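Local coordinates for enterobactin synthetase component F-related protein (Vibrio cholerae serotype O1, PDB 4OXI) that probably activates glycine with ATP as glycyl-adenylate, in a lipopolysaccharide modification pathway that gives resistance to antimicrobial peptides, at residues Q476-E481 and P537-K542; E484-R489 and S529-Q534; Q221-T226 and L480-T485; A497-P502 and V513-T518. All blocks are in the same frame, centred on the assembly; numbering follows the deposited sequence.

Interaction 1: Q476-E481 and P537-K542; sequences QRVELE and PTFVPK. With GAP (glycyl-adenosine-5'-phosphate), chain B.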
# COMPACT_ATOMS: atom_id res chain seq x y z
N GLN A 476 -6.86 -2.08 -6.76
CA GLN A 476 -7.06 -2.14 -5.32
C GLN A 476 -7.53 -3.52 -4.85
O GLN A 476 -8.46 -4.11 -5.41
CB GLN A 476 -8.10 -1.11 -4.90
CG GLN A 476 -7.78 0.31 -5.32
CD GLN A 476 -8.82 1.28 -4.76
OE1 GLN A 476 -9.20 1.18 -3.59
NE2 GLN A 476 -9.29 2.19 -5.60
N ARG A 477 -6.87 -4.03 -3.81
CA ARG A 477 -7.21 -5.33 -3.23
C ARG A 477 -8.63 -5.37 -2.64
O ARG A 477 -9.02 -4.47 -1.90
CB ARG A 477 -6.21 -5.64 -2.12
CG ARG A 477 -6.45 -6.92 -1.35
CD ARG A 477 -5.28 -7.18 -0.40
NE ARG A 477 -5.61 -8.15 0.64
CZ ARG A 477 -4.71 -8.71 1.45
NH1 ARG A 477 -3.41 -8.41 1.33
NH2 ARG A 477 -5.10 -9.58 2.37
N VAL A 478 -9.40 -6.41 -2.95
CA VAL A 478 -10.71 -6.57 -2.33
C VAL A 478 -11.13 -8.04 -2.33
O VAL A 478 -10.74 -8.80 -3.22
CB VAL A 478 -11.78 -5.70 -3.03
CG1 VAL A 478 -12.01 -6.19 -4.44
CG2 VAL A 478 -13.09 -5.67 -2.22
N GLU A 479 -11.90 -8.45 -1.33
CA GLU A 479 -12.54 -9.77 -1.33
C GLU A 479 -13.89 -9.68 -2.04
O GLU A 479 -14.76 -8.91 -1.62
CB GLU A 479 -12.75 -10.25 0.11
CG GLU A 479 -11.50 -10.27 1.00
CD GLU A 479 -10.58 -11.44 0.70
OE1 GLU A 479 -10.97 -12.32 -0.10
OE2 GLU A 479 -9.45 -11.48 1.25
N LEU A 480 -14.09 -10.46 -3.09
CA LEU A 480 -15.37 -10.47 -3.78
C LEU A 480 -16.49 -10.81 -2.80
O LEU A 480 -17.61 -10.34 -2.96
CB LEU A 480 -15.36 -11.46 -4.95
CG LEU A 480 -14.56 -10.97 -6.17
CD1 LEU A 480 -14.66 -11.95 -7.32
CD2 LEU A 480 -15.01 -9.59 -6.60
N GLU A 481 -16.17 -11.60 -1.77
CA GLU A 481 -17.15 -11.93 -0.73
C GLU A 481 -17.55 -10.73 0.13
O GLU A 481 -18.67 -10.71 0.64
CB GLU A 481 -16.66 -13.07 0.17
CG GLU A 481 -16.65 -14.42 -0.52
CD GLU A 481 -15.28 -14.79 -1.07
OE1 GLU A 481 -15.09 -15.97 -1.44
OE2 GLU A 481 -14.40 -13.89 -1.13
N PRO A 537 -16.14 3.39 -3.42
CA PRO A 537 -16.73 3.57 -4.77
C PRO A 537 -16.14 2.64 -5.82
O PRO A 537 -16.84 2.21 -6.74
CB PRO A 537 -16.36 5.02 -5.11
CG PRO A 537 -16.30 5.71 -3.78
CD PRO A 537 -15.81 4.68 -2.78
N THR A 538 -14.85 2.33 -5.69
CA THR A 538 -14.17 1.47 -6.64
C THR A 538 -14.83 0.10 -6.68
O THR A 538 -14.94 -0.51 -7.75
CB THR A 538 -12.69 1.30 -6.25
OG1 THR A 538 -12.06 2.58 -6.21
CG2 THR A 538 -11.96 0.39 -7.23
N PHE A 539 -15.29 -0.35 -5.52
CA PHE A 539 -15.82 -1.69 -5.37
C PHE A 539 -17.34 -1.76 -5.60
O PHE A 539 -17.88 -2.85 -5.78
CB PHE A 539 -15.45 -2.24 -3.99
CG PHE A 539 -13.97 -2.18 -3.70
CD1 PHE A 539 -13.04 -2.43 -4.71
CD2 PHE A 539 -13.51 -1.86 -2.43
CE1 PHE A 539 -11.66 -2.36 -4.44
CE2 PHE A 539 -12.14 -1.79 -2.15
CZ PHE A 539 -11.22 -2.04 -3.15
N VAL A 540 -18.01 -0.61 -5.59
CA VAL A 540 -19.47 -0.61 -5.79
C VAL A 540 -19.78 -1.07 -7.22
O VAL A 540 -19.24 -0.52 -8.19
CB VAL A 540 -20.10 0.77 -5.53
CG1 VAL A 540 -21.60 0.72 -5.78
CG2 VAL A 540 -19.85 1.20 -4.10
N PRO A 541 -20.64 -2.10 -7.35
CA PRO A 541 -20.98 -2.62 -8.68
C PRO A 541 -21.56 -1.50 -9.56
O PRO A 541 -22.38 -0.72 -9.09
CB PRO A 541 -22.05 -3.68 -8.38
CG PRO A 541 -21.75 -4.11 -6.95
CD PRO A 541 -21.32 -2.83 -6.27
N LYS A 542 -21.08 -1.43 -10.81
CA LYS A 542 -21.47 -0.37 -11.74
C LYS A 542 -22.63 -0.81 -12.61
O LYS A 542 -23.30 0.02 -13.22
CB LYS A 542 -20.28 0.02 -12.64
CG LYS A 542 -19.03 0.46 -11.92
CD LYS A 542 -19.37 1.48 -10.83
CE LYS A 542 -18.14 1.85 -10.00
NZ LYS A 542 -18.56 2.33 -8.65
N GAP B . 2.15 -5.02 -1.25
CA GAP B . 1.87 -4.96 -2.71
C GAP B . 0.43 -5.42 -2.91
O GAP B . -0.11 -5.44 -4.00
PA GAP B . -1.82 -6.32 -1.61
O1A GAP B . -1.88 -6.95 -0.24
O2A GAP B . -2.75 -5.17 -1.98
O3A GAP B . -0.29 -5.85 -1.73
C5' GAP B . -1.30 -8.75 -2.44
O5' GAP B . -1.98 -7.51 -2.67
C4' GAP B . -1.67 -9.72 -3.54
O4' GAP B . -1.47 -9.10 -4.81
C3' GAP B . -0.77 -10.93 -3.59
O3' GAP B . -1.19 -11.94 -2.67
C2' GAP B . -0.90 -11.36 -5.05
O2' GAP B . -2.14 -12.02 -5.26
C1' GAP B . -1.07 -10.06 -5.79
N9 GAP B . 0.23 -9.64 -6.36
C8 GAP B . 1.08 -8.76 -5.80
N7 GAP B . 2.17 -8.58 -6.58
C5 GAP B . 2.02 -9.38 -7.67
C6 GAP B . 2.82 -9.68 -8.87
N6 GAP B . 4.01 -9.06 -9.10
N1 GAP B . 2.30 -10.57 -9.75
C2 GAP B . 1.11 -11.18 -9.54
N3 GAP B . 0.34 -10.95 -8.46
C4 GAP B . 0.74 -10.07 -7.51

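Interaction 2: E484-R489 and S529-Q534; sequences ETVVRR and SQCKQQ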
# COMPACT_ATOMS: atom_id res chain seq x y z
N GLU A 484 -20.19 -9.12 -2.11
CA GLU A 484 -21.37 -9.98 -2.09
C GLU A 484 -22.13 -9.86 -0.77
O GLU A 484 -23.36 -9.75 -0.76
CB GLU A 484 -20.96 -11.44 -2.34
CG GLU A 484 -22.16 -12.37 -2.43
CD GLU A 484 -21.75 -13.82 -2.64
OE1 GLU A 484 -22.44 -14.70 -2.08
OE2 GLU A 484 -20.76 -14.06 -3.37
N THR A 485 -21.40 -9.83 0.34
CA THR A 485 -22.00 -9.71 1.66
C THR A 485 -22.79 -8.42 1.80
O THR A 485 -23.91 -8.42 2.33
CB THR A 485 -20.92 -9.78 2.75
OG1 THR A 485 -20.40 -11.11 2.81
CG2 THR A 485 -21.48 -9.39 4.12
N VAL A 486 -22.22 -7.32 1.31
CA VAL A 486 -22.88 -6.02 1.34
C VAL A 486 -24.10 -6.00 0.41
O VAL A 486 -25.17 -5.52 0.78
CB VAL A 486 -21.90 -4.88 0.95
CG1 VAL A 486 -22.66 -3.58 0.64
CG2 VAL A 486 -20.84 -4.66 2.05
N VAL A 487 -23.94 -6.54 -0.80
CA VAL A 487 -25.03 -6.55 -1.77
C VAL A 487 -26.19 -7.43 -1.29
O VAL A 487 -27.35 -7.06 -1.45
CB VAL A 487 -24.54 -6.95 -3.19
CG1 VAL A 487 -25.71 -7.24 -4.11
CG2 VAL A 487 -23.64 -5.86 -3.78
N ARG A 488 -25.87 -8.57 -0.67
CA ARG A 488 -26.88 -9.44 -0.06
C ARG A 488 -27.71 -8.71 1.00
O ARG A 488 -28.93 -8.83 1.01
CB ARG A 488 -26.25 -10.68 0.58
CG ARG A 488 -26.12 -11.86 -0.36
CD ARG A 488 -25.58 -13.11 0.33
NE ARG A 488 -25.17 -14.08 -0.69
CZ ARG A 488 -26.00 -14.92 -1.30
NH1 ARG A 488 -27.29 -14.95 -0.96
NH2 ARG A 488 -25.54 -15.74 -2.24
N ARG A 489 -27.03 -8.00 1.90
CA ARG A 489 -27.69 -7.21 2.94
C ARG A 489 -28.65 -6.19 2.35
O ARG A 489 -29.80 -6.08 2.76
CB ARG A 489 -26.66 -6.45 3.78
CG ARG A 489 -26.14 -7.18 5.00
CD ARG A 489 -25.75 -6.18 6.10
NE ARG A 489 -24.90 -5.09 5.59
CZ ARG A 489 -23.57 -5.13 5.55
NH1 ARG A 489 -22.89 -4.09 5.08
NH2 ARG A 489 -22.91 -6.20 5.98
N SER A 529 -27.51 3.51 -3.68
CA SER A 529 -27.41 4.52 -2.63
C SER A 529 -26.86 3.93 -1.33
O SER A 529 -26.00 4.52 -0.68
CB SER A 529 -28.76 5.18 -2.39
OG SER A 529 -28.83 5.72 -1.09
N GLN A 530 -27.36 2.76 -0.94
CA GLN A 530 -26.89 2.09 0.27
C GLN A 530 -25.49 1.48 0.15
O GLN A 530 -24.71 1.54 1.09
CB GLN A 530 -27.91 1.06 0.74
CG GLN A 530 -29.22 1.70 1.17
CD GLN A 530 -30.31 0.68 1.48
OE1 GLN A 530 -30.08 -0.53 1.43
NE2 GLN A 530 -31.50 1.18 1.80
N CYS A 531 -25.16 0.88 -1.00
CA CYS A 531 -23.83 0.31 -1.20
C CYS A 531 -22.71 1.35 -1.04
O CYS A 531 -21.64 1.02 -0.52
CB CYS A 531 -23.72 -0.37 -2.56
SG CYS A 531 -24.57 -1.95 -2.61
N LYS A 532 -22.97 2.58 -1.47
CA LYS A 532 -21.97 3.65 -1.43
C LYS A 532 -21.61 4.04 0.00
O LYS A 532 -20.56 4.64 0.23
CB LYS A 532 -22.45 4.87 -2.22
CG LYS A 532 -22.46 4.66 -3.73
CD LYS A 532 -23.17 5.80 -4.47
CE LYS A 532 -23.10 5.58 -5.99
NZ LYS A 532 -23.86 6.61 -6.76
N GLN A 533 -22.47 3.70 0.95
CA GLN A 533 -22.19 3.95 2.36
C GLN A 533 -21.42 2.81 3.02
O GLN A 533 -21.01 2.92 4.17
CB GLN A 533 -23.50 4.21 3.14
CG GLN A 533 -24.41 5.26 2.51
CD GLN A 533 -23.66 6.51 2.09
OE1 GLN A 533 -22.78 7.00 2.82
NE2 GLN A 533 -24.00 7.05 0.91
N GLN A 534 -21.22 1.71 2.30
CA GLN A 534 -20.62 0.52 2.93
C GLN A 534 -19.43 -0.04 2.18
O GLN A 534 -18.75 -0.94 2.68
CB GLN A 534 -21.70 -0.56 3.14
CG GLN A 534 -22.78 -0.12 4.12
CD GLN A 534 -24.03 -0.98 4.05
OE1 GLN A 534 -23.96 -2.20 4.21
NE2 GLN A 534 -25.19 -0.35 3.82

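Interaction 3: Q221-T226 and L480-T485; sequences QTSGST and LEEIET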
# COMPACT_ATOMS: atom_id res chain seq x y z
N GLN A 221 -5.14 -1.30 6.49
CA GLN A 221 -6.31 -2.15 6.52
C GLN A 221 -6.66 -2.68 5.14
O GLN A 221 -6.34 -2.09 4.11
CB GLN A 221 -7.50 -1.48 7.20
CG GLN A 221 -7.91 -0.14 6.67
CD GLN A 221 -9.13 0.42 7.43
OE1 GLN A 221 -9.16 0.49 8.68
NE2 GLN A 221 -10.14 0.81 6.66
N THR A 222 -7.28 -3.85 5.15
CA THR A 222 -7.62 -4.50 3.92
C THR A 222 -9.01 -5.10 4.05
O THR A 222 -9.55 -5.19 5.15
CB THR A 222 -6.58 -5.58 3.55
OG1 THR A 222 -6.86 -6.07 2.23
CG2 THR A 222 -6.61 -6.73 4.53
N SER A 223 -9.57 -5.48 2.91
CA SER A 223 -10.91 -6.04 2.82
C SER A 223 -11.07 -7.33 3.63
O SER A 223 -10.25 -8.25 3.53
CB SER A 223 -11.20 -6.30 1.34
OG SER A 223 -12.32 -7.15 1.18
N GLY A 224 -12.13 -7.39 4.44
CA GLY A 224 -12.49 -8.62 5.13
C GLY A 224 -13.79 -9.18 4.57
O GLY A 224 -14.71 -8.42 4.27
N SER A 225 -13.89 -10.50 4.45
CA SER A 225 -15.08 -11.15 3.88
C SER A 225 -16.44 -10.73 4.45
O SER A 225 -17.45 -10.74 3.74
CB SER A 225 -14.95 -12.68 3.97
OG SER A 225 -13.86 -13.13 3.18
N THR A 226 -16.49 -10.36 5.73
CA THR A 226 -17.75 -10.01 6.35
C THR A 226 -18.01 -8.51 6.29
O THR A 226 -19.06 -8.03 6.73
CB THR A 226 -17.80 -10.43 7.84
OG1 THR A 226 -17.11 -9.46 8.63
CG2 THR A 226 -17.16 -11.80 8.03
N LEU A 480 -14.09 -10.46 -3.09
CA LEU A 480 -15.37 -10.47 -3.78
C LEU A 480 -16.49 -10.81 -2.80
O LEU A 480 -17.61 -10.34 -2.96
CB LEU A 480 -15.36 -11.46 -4.95
CG LEU A 480 -14.56 -10.97 -6.17
CD1 LEU A 480 -14.66 -11.95 -7.32
CD2 LEU A 480 -15.01 -9.59 -6.60
N GLU A 481 -16.17 -11.60 -1.77
CA GLU A 481 -17.15 -11.93 -0.73
C GLU A 481 -17.55 -10.73 0.13
O GLU A 481 -18.67 -10.71 0.64
CB GLU A 481 -16.66 -13.07 0.17
CG GLU A 481 -16.65 -14.42 -0.52
CD GLU A 481 -15.28 -14.79 -1.07
OE1 GLU A 481 -15.09 -15.97 -1.44
OE2 GLU A 481 -14.40 -13.89 -1.13
N GLU A 482 -16.66 -9.76 0.32
CA GLU A 482 -17.08 -8.56 1.05
C GLU A 482 -18.16 -7.82 0.26
O GLU A 482 -19.15 -7.36 0.83
CB GLU A 482 -15.91 -7.61 1.36
CG GLU A 482 -16.39 -6.30 2.02
CD GLU A 482 -15.31 -5.22 2.20
OE1 GLU A 482 -14.21 -5.33 1.61
OE2 GLU A 482 -15.58 -4.23 2.92
N ILE A 483 -17.99 -7.73 -1.05
CA ILE A 483 -18.95 -7.05 -1.89
C ILE A 483 -20.28 -7.82 -1.91
O ILE A 483 -21.35 -7.24 -1.72
CB ILE A 483 -18.42 -6.87 -3.33
CG1 ILE A 483 -17.09 -6.11 -3.30
CG2 ILE A 483 -19.45 -6.15 -4.19
CD1 ILE A 483 -16.44 -5.93 -4.67
N GLU A 484 -20.19 -9.12 -2.11
CA GLU A 484 -21.37 -9.98 -2.09
C GLU A 484 -22.13 -9.86 -0.77
O GLU A 484 -23.36 -9.75 -0.76
CB GLU A 484 -20.96 -11.44 -2.34
CG GLU A 484 -22.16 -12.37 -2.43
CD GLU A 484 -21.75 -13.82 -2.64
OE1 GLU A 484 -22.44 -14.70 -2.08
OE2 GLU A 484 -20.76 -14.06 -3.37
N THR A 485 -21.40 -9.83 0.34
CA THR A 485 -22.00 -9.71 1.66
C THR A 485 -22.79 -8.42 1.80
O THR A 485 -23.91 -8.42 2.33
CB THR A 485 -20.92 -9.78 2.75
OG1 THR A 485 -20.40 -11.11 2.81
CG2 THR A 485 -21.48 -9.39 4.12
O HOH W 1 -13.77 -4.82 4.93

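Interaction 4: A497-P502 and V513-T518; sequences AIVPWP and VAFVDT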
# COMPACT_ATOMS: atom_id res chain seq x y z
N ALA A 497 -24.23 -12.88 -7.20
CA ALA A 497 -22.86 -13.10 -7.67
C ALA A 497 -22.19 -11.76 -8.00
O ALA A 497 -22.82 -10.88 -8.61
CB ALA A 497 -22.85 -14.00 -8.89
N ILE A 498 -20.93 -11.60 -7.59
CA ILE A 498 -20.18 -10.39 -7.92
C ILE A 498 -19.10 -10.77 -8.92
O ILE A 498 -18.34 -11.70 -8.69
CB ILE A 498 -19.55 -9.74 -6.67
CG1 ILE A 498 -20.59 -9.54 -5.58
CG2 ILE A 498 -18.89 -8.42 -7.02
CD1 ILE A 498 -21.67 -8.48 -5.89
N VAL A 499 -19.06 -10.07 -10.05
CA VAL A 499 -18.16 -10.44 -11.14
C VAL A 499 -17.26 -9.27 -11.49
O VAL A 499 -17.74 -8.16 -11.70
CB VAL A 499 -18.96 -10.83 -12.39
CG1 VAL A 499 -18.01 -11.17 -13.52
CG2 VAL A 499 -19.87 -12.00 -12.10
N PRO A 500 -15.93 -9.52 -11.54
CA PRO A 500 -15.01 -8.49 -12.04
C PRO A 500 -15.30 -8.23 -13.51
O PRO A 500 -15.28 -9.17 -14.31
CB PRO A 500 -13.64 -9.17 -11.91
CG PRO A 500 -13.83 -10.23 -10.85
CD PRO A 500 -15.23 -10.73 -11.08
N TRP A 501 -15.57 -6.97 -13.85
CA TRP A 501 -15.95 -6.58 -15.20
C TRP A 501 -16.03 -5.06 -15.29
O TRP A 501 -16.55 -4.42 -14.38
CB TRP A 501 -17.31 -7.17 -15.57
CG TRP A 501 -17.61 -7.01 -17.01
CD1 TRP A 501 -18.32 -5.99 -17.60
CD2 TRP A 501 -17.17 -7.86 -18.07
NE1 TRP A 501 -18.35 -6.18 -18.97
CE2 TRP A 501 -17.64 -7.32 -19.28
CE3 TRP A 501 -16.41 -9.04 -18.11
CZ2 TRP A 501 -17.39 -7.92 -20.51
CZ3 TRP A 501 -16.15 -9.63 -19.34
CH2 TRP A 501 -16.64 -9.07 -20.52
N PRO A 502 -15.55 -4.47 -16.40
CA PRO A 502 -14.95 -5.13 -17.58
C PRO A 502 -13.49 -5.53 -17.37
O PRO A 502 -12.85 -5.12 -16.40
CB PRO A 502 -15.04 -4.06 -18.68
CG PRO A 502 -15.10 -2.74 -17.94
CD PRO A 502 -15.73 -3.01 -16.60
N VAL A 513 -19.57 -6.05 -11.48
CA VAL A 513 -21.00 -6.00 -11.74
C VAL A 513 -21.72 -6.99 -10.83
O VAL A 513 -21.13 -7.99 -10.39
CB VAL A 513 -21.37 -6.26 -13.23
CG1 VAL A 513 -20.64 -5.31 -14.15
CG2 VAL A 513 -21.08 -7.68 -13.61
N ALA A 514 -22.98 -6.72 -10.52
CA ALA A 514 -23.74 -7.59 -9.63
C ALA A 514 -24.86 -8.32 -10.37
O ALA A 514 -25.56 -7.73 -11.20
CB ALA A 514 -24.28 -6.79 -8.46
N PHE A 515 -25.01 -9.62 -10.09
CA PHE A 515 -26.18 -10.39 -10.52
C PHE A 515 -27.00 -10.76 -9.30
O PHE A 515 -26.47 -11.31 -8.32
CB PHE A 515 -25.76 -11.68 -11.22
CG PHE A 515 -25.07 -11.46 -12.54
CD1 PHE A 515 -25.80 -11.48 -13.72
CD2 PHE A 515 -23.70 -11.21 -12.59
CE1 PHE A 515 -25.17 -11.27 -14.94
CE2 PHE A 515 -23.07 -11.00 -13.81
CZ PHE A 515 -23.81 -11.03 -14.99
N VAL A 516 -28.29 -10.45 -9.34
CA VAL A 516 -29.19 -10.85 -8.27
C VAL A 516 -30.31 -11.70 -8.86
O VAL A 516 -30.53 -11.69 -10.07
CB VAL A 516 -29.78 -9.64 -7.55
CG1 VAL A 516 -28.66 -8.78 -6.96
CG2 VAL A 516 -30.64 -8.82 -8.52
N ASP A 517 -30.99 -12.47 -8.02
CA ASP A 517 -32.07 -13.30 -8.53
C ASP A 517 -33.26 -12.46 -8.98
O ASP A 517 -33.29 -11.23 -8.77
CB ASP A 517 -32.47 -14.33 -7.47
CG ASP A 517 -32.98 -13.69 -6.20
OD1 ASP A 517 -33.96 -12.91 -6.28
OD2 ASP A 517 -32.41 -13.97 -5.13
N THR A 518 -34.24 -13.11 -9.59
CA THR A 518 -35.40 -12.43 -10.17
C THR A 518 -36.57 -12.30 -9.19
O THR A 518 -37.64 -11.80 -9.55
CB THR A 518 -35.90 -13.17 -11.42
OG1 THR A 518 -36.00 -14.58 -11.13
CG2 THR A 518 -34.93 -12.99 -12.59

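Interaction 1: Q476-E481 and P537-K542
Val-478 and Phe-539 carry the apolar half of this contact, meeting from opposite directions. The beta carbon of Val-478 stands over one face of the Phe-539 ring, CB lying 3.7 Å from the ring centroid and 15° off its normal, a CH-pi contact. A branched side chain suits this place because its two methyls spread over the same face: Val-478 CG1 comes 3.8 Å from Phe-539 CE1, and Val-478 CG2 equally close to Phe-539 CD2. At the ring's edge sits Gln-476, whose CB is 3.7 Å from Phe-539 CZ. Ile-483 of the following helix also touches the Phe-539 side chain. Strand 476-479 is the second arm of a small hairpin begun by 470-473, and this hairpin brings protein side chains to the bound glycyl-adenosine-5'-phosphate. Being consecutive in an extended strand, Val-478 and Arg-477 face different ways: one to the loop, the other to the ligand. Among the polar contacts, Gln-476 NE2 gives Thr-538 OG1 a weak hydrogen bond of 2.9 Å, bent to 116° at the proton; the stronger partner of that hydroxyl is Asn-536. Arg-477 turns away from the loop. With CG anti to the backbone N (chi1 177°) and the chain extended to NE, its NH1 gives a hydrogen bond of 2.6 Å to the phosphate oxygen O1A of the ligand, at the edge of the guanidinium, while its NH2 forms a salt bridge with Glu-364.

Interaction 2: E484-R489 and S529-Q534
Val-486, Val-487 and Cys-531 form the buried side of the contact between helix 480-491 and the end of helix 524-531. The cysteine sulfur touches a methyl of each valine, with Cys-531 SG 4.1 Å from Val-486 CG1 and 4.2 Å from Val-487 CG2. A sulfur is compact and only faintly polar, so it fits among branched aliphatic groups without asking for a partner. Val-486 points toward the opposite segment and presents CG1 also to the aliphatic root of Gln-534, at 4.0 Å from its CB; Val-487 points the other way and touches the sulfur with CG2, its other neighbours including Trp-544 and Pro-541.

The outer side is polar and built from long, flexible chains. Arg-489, exposed and bent at its third torsion (chi3 -49°), turns its guanidinium edge to the amide of Gln-534, and the two flat groups are nearly coplanar, 19° apart. The hydrogen bond from Arg-489 NH1 to Gln-534 OE1 is straight, but its modelled length of 2.3 Å is too short to be trusted. Elsewhere on the same helix, Arg-488 grips Glu-484 OE1 side-on, one turn away, with Arg-488 NE at 3.1 Å on the anti lone pair.

The contact thus combines buried apolar packing with a polar outer edge, where a neutral amide oxygen faces the cationic guanidinium in a pairing whose exact length is doubtful.

Interaction 3: Q221-T226 and L480-T485
Ser-223 and Glu-482 meet through their polar ends. The serine hydroxyl, set anti to its own backbone nitrogen (chi1 165°), donates a hydrogen bond to Glu-482 OE1 at 2.7 Å, arriving on the anti side of the carboxylate but 28° out of its plane. A short hydroxyl suits this position because it also takes a hydrogen bond from the backbone N of Glu-479, just before the helix, so one small group ties the loop to both the helix start and its first turn. Glu-482 holds its chain extended, and its aliphatic part runs past the loop: Glu-482 CB lies 3.3 Å from Gly-224 O. The second carboxylate oxygen is bridged by water, which accepts from Gly-224 N at 3.1 Å and donates weakly to Glu-482 OE2.

Residues 222-226 open the sequence TSGSTGKPK, the glycine-rich phosphate-binding signature of adenylate-forming enzymes; here the Ser-223 side chain is about 9 Å from the bound glycyl-adenylate, and in this complex its hydroxyl bonds to the helix and to the residue before it.

Farther along the loop, the carbonyl of Ser-225 is aimed at the helix. Ser-225 O receives a CA-H...O contact from Glu-482 CA at 3.5 Å. Thr-485 OG1 is 3.1 Å from this oxygen and 2.8 Å from Glu-481 O, two acceptors competing for one proton. The threonine's methyl CG2, set anti to the backbone N, turns instead to Thr-226 O. The Ser-225 side chain lies alongside Glu-481 CB.

Interaction 4: A497-P502 and V513-T518
Val-499 has CG1 anti to its backbone N (chi1 178°), which leaves CG2 beside that nitrogen, where it meets the edge of the Phe-515 ring at CE2, 3.8 Å away. Ile-498 folds its end back through a chi2 of -68°, bringing CD1 to 4.0 Å from Ala-514 CB on the other face of the sheet; the short alanine lets the longer isoleucine make the reach across the pair. Val-513 sets CG2 against Val-499 CB, and its CG1 against Trp-501 CB just beyond the strand end.

The two strands that carry these side chains run antiparallel, their N-to-C directions 154° apart. Ala-497 with Phe-515 and Val-499 with Val-513 are hydrogen-bonded pairs: the bond from Phe-515 N to Ala-497 O is 2.9 Å and that from Val-513 N to Val-499 O 2.8 Å, each answered by its reciprocal. Ile-498 and Ala-514 between them form the non-hydrogen-bonded pair. Beta-branched and aromatic residues suit these extended, buried positions.

Helix 560-568 packs on the face of Val-499, Val-513 and Phe-515, helix 480-491 on that of Ile-498. The result is a beta hairpin that, with strand 543-546, makes the three-stranded sheet of the alpha/beta C-terminal part of an adenylate-forming enzyme.

Helix 480-491 connects the set: it begins in interaction 1, presents its first turns to the glycine-rich loop in interaction 3, and packs on 529-534 in interaction 2. Interaction 4 supplies the sheet beneath it, with Ile-498 touching both Ile-483 and Val-487. Interactions 2 and 4 have mainly buried touching residues, yet one is side-chain packing with a polar rim and the other a ladder of backbone bonds. Interactions 1 and 3 are partly buried; in 1, which reaches the ligand directly, an apolar ring contact is joined by one weak polar bond, whereas in 3 polar contacts dominate. Along the chain, interaction 4 is nested within interactions 1 and 2, whereas interaction 3 spans over 250 residues.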